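Local coordinates for protein DnaJ homolog dnj-2 (Caenorhabditis elegans, PDB 2QSA) that probably acts as a membrane-bound Hsp40 co-chaperone of the DNAJC25 family, its J domain, the part present here, presumably stimulating the ATPase of an Hsp70 partner, at residues L21-E26 against E70-D75. Sequence-based numbering, arbitrary orientation. Where two conformers were deposited one is given.
Sequences LEVNRE and ETLKDD
L72, in the last turn of helix 52-73, sends one methyl, CD1, to meet both L21 and V23 of the loop that precedes helix 30-43. CD1 of L21 and CG2 of V23 each come to 4.4 Å from CD1 of L72, methyl against methyl, so a single branch of L72 serves two partners. In L72 the CG-CD1 bond continues the zigzag of the side chain (chi2 174°) and carries CD1 out to the loop, while CD2 branches off it. L21 likewise offers CD1, leaving its CD2 turned from L72. V23 leans in with one of its two methyls; its CG1 lies farther from L72. The close side is thus three aliphatic residues, two of them buried, and even here the methyls graze rather than interlock: only 74 Å² is buried between the segments. Helix 30-43 fills in around them, with L33 touching both leucines and A36 touching V23, while Y18 of helix 17-20 lies against V23 and L72.

The outer side is loose and polar. E22, at positive phi, closes helix 17-20 with a Schellman motif, and its side chain lies on the exposed side, well away from helix 52-73. Beyond V23, N24 forms an Asx turn: its OD1 accepts from N of E26 at 3.1 Å, with the donor well above the carbonyl plane. R25 extends past the contact to a salt bridge with D86, and D74 N-caps helix 75-86, with OD2 accepting from N of A77. Within the J domain the contact therefore joins the loop before helix 30-43 to the end of helix 52-73 through dispersion and exclusion of water alone, while R25 and D74 at its margin bond to helix 75-86.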
ATOM      1  N   LEU A  21       4.945   3.880   1.982  1.00 14.56           N
ATOM      2  CA  LEU A  21       4.788   4.878   3.027  1.00 16.50           C
ATOM      3  C   LEU A  21       6.064   5.202   3.804  1.00 16.81           C
ATOM      4  O   LEU A  21       6.023   6.004   4.741  1.00 16.37           O
ATOM      5  CB  LEU A  21       3.664   4.433   3.975  1.00 15.79           C
ATOM      6  CG  LEU A  21       2.279   4.317   3.294  1.00 17.80           C
ATOM      7  CD1 LEU A  21       1.230   3.839   4.343  1.00 19.60           C
ATOM      8  CD2 LEU A  21       1.821   5.654   2.704  1.00 16.11           C
ATOM      9  N   GLU A  22       7.186   4.611   3.398  1.00 18.52           N
ATOM     10  CA  GLU A  22       8.497   4.807   4.050  1.00 20.83           C
ATOM     11  C   GLU A  22       8.390   4.491   5.552  1.00 20.99           C
ATOM     12  O   GLU A  22       8.931   5.207   6.400  1.00 21.10           O
ATOM     13  CB  GLU A  22       9.045   6.229   3.748  1.00 20.85           C
ATOM     14  CG  GLU A  22       9.097   6.551   2.221  1.00 24.96           C
ATOM     15  CD  GLU A  22       9.346   8.053   1.848  1.00 27.43           C
ATOM     16  OE1 GLU A  22       9.029   8.985   2.628  1.00 33.66           O
ATOM     17  OE2 GLU A  22       9.820   8.294   0.711  1.00 35.40           O
ATOM     18  N   VAL A  23       7.647   3.441   5.883  1.00 19.83           N
ATOM     19  CA  VAL A  23       7.583   2.939   7.254  1.00 22.04           C
ATOM     20  C   VAL A  23       8.284   1.586   7.326  1.00 23.19           C
ATOM     21  O   VAL A  23       8.486   0.923   6.305  1.00 24.94           O
ATOM     22  CB  VAL A  23       6.147   2.810   7.808  1.00 22.24           C
ATOM     23  CG1 VAL A  23       5.503   4.175   7.938  1.00 23.67           C
ATOM     24  CG2 VAL A  23       5.334   1.934   6.949  1.00 23.29           C
ATOM     25  N   ASN A  24       8.649   1.185   8.530  1.00 22.84           N
ATOM     26  CA  ASN A  24       9.471   0.002   8.698  1.00 24.99           C
ATOM     27  C   ASN A  24       8.594  -1.092   9.308  1.00 23.02           C
ATOM     28  O   ASN A  24       8.027  -0.885  10.376  1.00 23.76           O
ATOM     29  CB  ASN A  24      10.641   0.385   9.625  1.00 25.71           C
ATOM     30  CG  ASN A  24      11.565  -0.766   9.929  1.00 30.66           C
ATOM     31  OD1 ASN A  24      11.390  -1.881   9.430  1.00 36.20           O
ATOM     32  ND2 ASN A  24      12.601  -0.489  10.744  1.00 34.64           N
ATOM     33  N   ARG A  25       8.471  -2.246   8.655  1.00 22.69           N
ATOM     34  CA  ARG A  25       7.664  -3.332   9.236  1.00 21.65           C
ATOM     35  C   ARG A  25       8.096  -3.687  10.674  1.00 23.79           C
ATOM     36  O   ARG A  25       7.275  -3.869  11.561  1.00 21.53           O
ATOM     37  CB  ARG A  25       7.711  -4.595   8.359  1.00 22.79           C
ATOM     38  CG  ARG A  25       6.938  -5.757   8.902  1.00 19.34           C
ATOM     39  CD  ARG A  25       6.952  -6.931   7.919  1.00 22.86           C
ATOM     40  NE  ARG A  25       6.386  -8.134   8.552  1.00 23.16           N
ATOM     41  CZ  ARG A  25       6.370  -9.340   7.998  1.00 21.75           C
ATOM     42  NH1 ARG A  25       6.887  -9.534   6.806  1.00 20.30           N
ATOM     43  NH2 ARG A  25       5.838 -10.354   8.664  1.00 21.74           N
ATOM     44  N   GLU A  26       9.406  -3.741  10.902  1.00 24.95           N
ATOM     45  CA  GLU A  26       9.893  -4.165  12.210  0.60 27.08           C
ATOM     46  C   GLU A  26       9.690  -3.116  13.306  1.00 27.67           C
ATOM     47  O   GLU A  26       9.724  -3.463  14.483  1.00 29.71           O
ATOM     48  CB  GLU A  26      11.354  -4.637  12.129  0.60 27.63           C
ATOM     49  CG  GLU A  26      11.702  -5.507  10.897  0.60 31.31           C
ATOM     50  CD  GLU A  26      10.772  -6.710  10.675  0.60 35.35           C
ATOM     51  OE1 GLU A  26      10.148  -7.186  11.652  0.60 37.98           O
ATOM     52  OE2 GLU A  26      10.680  -7.191   9.519  0.60 36.16           O
ATOM     53  N   GLU A  70      -4.520   1.731   3.516  1.00 15.82           N
ATOM     54  CA  GLU A  70      -5.659   0.834   3.748  0.60 17.54           C
ATOM     55  C   GLU A  70      -5.207  -0.575   4.104  1.00 17.61           C
ATOM     56  O   GLU A  70      -5.803  -1.219   4.961  1.00 18.09           O
ATOM     57  CB  GLU A  70      -6.588   0.841   2.541  0.60 18.04           C
ATOM     58  CG  GLU A  70      -7.274   2.193   2.356  0.60 17.43           C
ATOM     59  CD  GLU A  70      -7.921   2.386   0.976  0.60 20.95           C
ATOM     60  OE1 GLU A  70      -7.877   1.430   0.161  0.60 27.94           O
ATOM     61  OE2 GLU A  70      -8.478   3.496   0.705  0.60 20.25           O
ATOM     62  N   THR A  71      -4.140  -1.039   3.454  1.00 15.10           N
ATOM     63  CA  THR A  71      -3.610  -2.380   3.702  1.00 15.93           C
ATOM     64  C   THR A  71      -2.987  -2.472   5.088  1.00 16.01           C
ATOM     65  O   THR A  71      -3.156  -3.496   5.763  1.00 17.08           O
ATOM     66  CB  THR A  71      -2.540  -2.683   2.653  1.00 15.98           C
ATOM     67  OG1 THR A  71      -3.181  -2.639   1.349  1.00 16.91           O
ATOM     68  CG2 THR A  71      -1.858  -4.055   2.902  1.00 15.86           C
ATOM     69  N   LEU A  72      -2.283  -1.417   5.506  1.00 14.41           N
ATOM     70  CA  LEU A  72      -1.498  -1.524   6.731  1.00 14.68           C
ATOM     71  C   LEU A  72      -2.269  -1.065   7.969  1.00 15.64           C
ATOM     72  O   LEU A  72      -1.911  -1.444   9.089  1.00 17.57           O
ATOM     73  CB  LEU A  72      -0.176  -0.782   6.613  1.00 14.37           C
ATOM     74  CG  LEU A  72       0.751  -1.340   5.513  1.00 13.60           C
ATOM     75  CD1 LEU A  72       1.984  -0.424   5.367  1.00 17.27           C
ATOM     76  CD2 LEU A  72       1.131  -2.774   5.873  1.00 15.38           C
ATOM     77  N   LYS A  73      -3.286  -0.226   7.787  1.00 16.07           N
ATOM     78  CA  LYS A  73      -4.012   0.351   8.943  0.50 17.32           C
ATOM     79  C   LYS A  73      -5.057  -0.609   9.499  1.00 18.51           C
ATOM     80  O   LYS A  73      -5.402  -0.539  10.702  1.00 19.49           O
ATOM     81  CB  LYS A  73      -4.676   1.686   8.563  0.50 17.05           C
ATOM     82  CG  LYS A  73      -5.402   2.412   9.701  0.50 18.66           C
ATOM     83  CD  LYS A  73      -4.451   2.950  10.751  0.50 17.80           C
ATOM     84  CE  LYS A  73      -5.132   3.997  11.655  0.50 18.24           C
ATOM     85  NZ  LYS A  73      -6.444   3.516  12.187  0.50 17.24           N
ATOM     86  N   ASP A  74      -5.599  -1.443   8.601  1.00 18.89           N
ATOM     87  CA  ASP A  74      -6.589  -2.440   8.986  0.60 20.39           C
ATOM     88  C   ASP A  74      -5.889  -3.683   9.532  1.00 20.69           C
ATOM     89  O   ASP A  74      -5.084  -4.312   8.852  1.00 21.40           O
ATOM     90  CB  ASP A  74      -7.462  -2.827   7.792  0.60 21.15           C
ATOM     91  CG  ASP A  74      -8.567  -3.779   8.184  0.60 23.10           C
ATOM     92  OD1 ASP A  74      -9.500  -3.309   8.885  0.60 25.92           O
ATOM     93  OD2 ASP A  74      -8.503  -4.981   7.817  0.60 22.27           O
ATOM     94  N   ASP A  75      -6.195  -4.050  10.775  1.00 21.27           N
ATOM     95  CA  ASP A  75      -5.454  -5.181  11.399  1.00 21.23           C
ATOM     96  C   ASP A  75      -5.485  -6.505  10.617  1.00 20.84           C
ATOM     97  O   ASP A  75      -4.467  -7.198  10.503  1.00 19.31           O
ATOM     98  CB  ASP A  75      -5.962  -5.446  12.812  1.00 22.15           C
ATOM     99  CG  ASP A  75      -5.738  -4.266  13.738  1.00 24.46           C
ATOM    100  OD1 ASP A  75      -5.131  -3.261  13.328  1.00 25.13           O
ATOM    101  OD2 ASP A  75      -6.251  -4.340  14.867  1.00 29.85           O
TER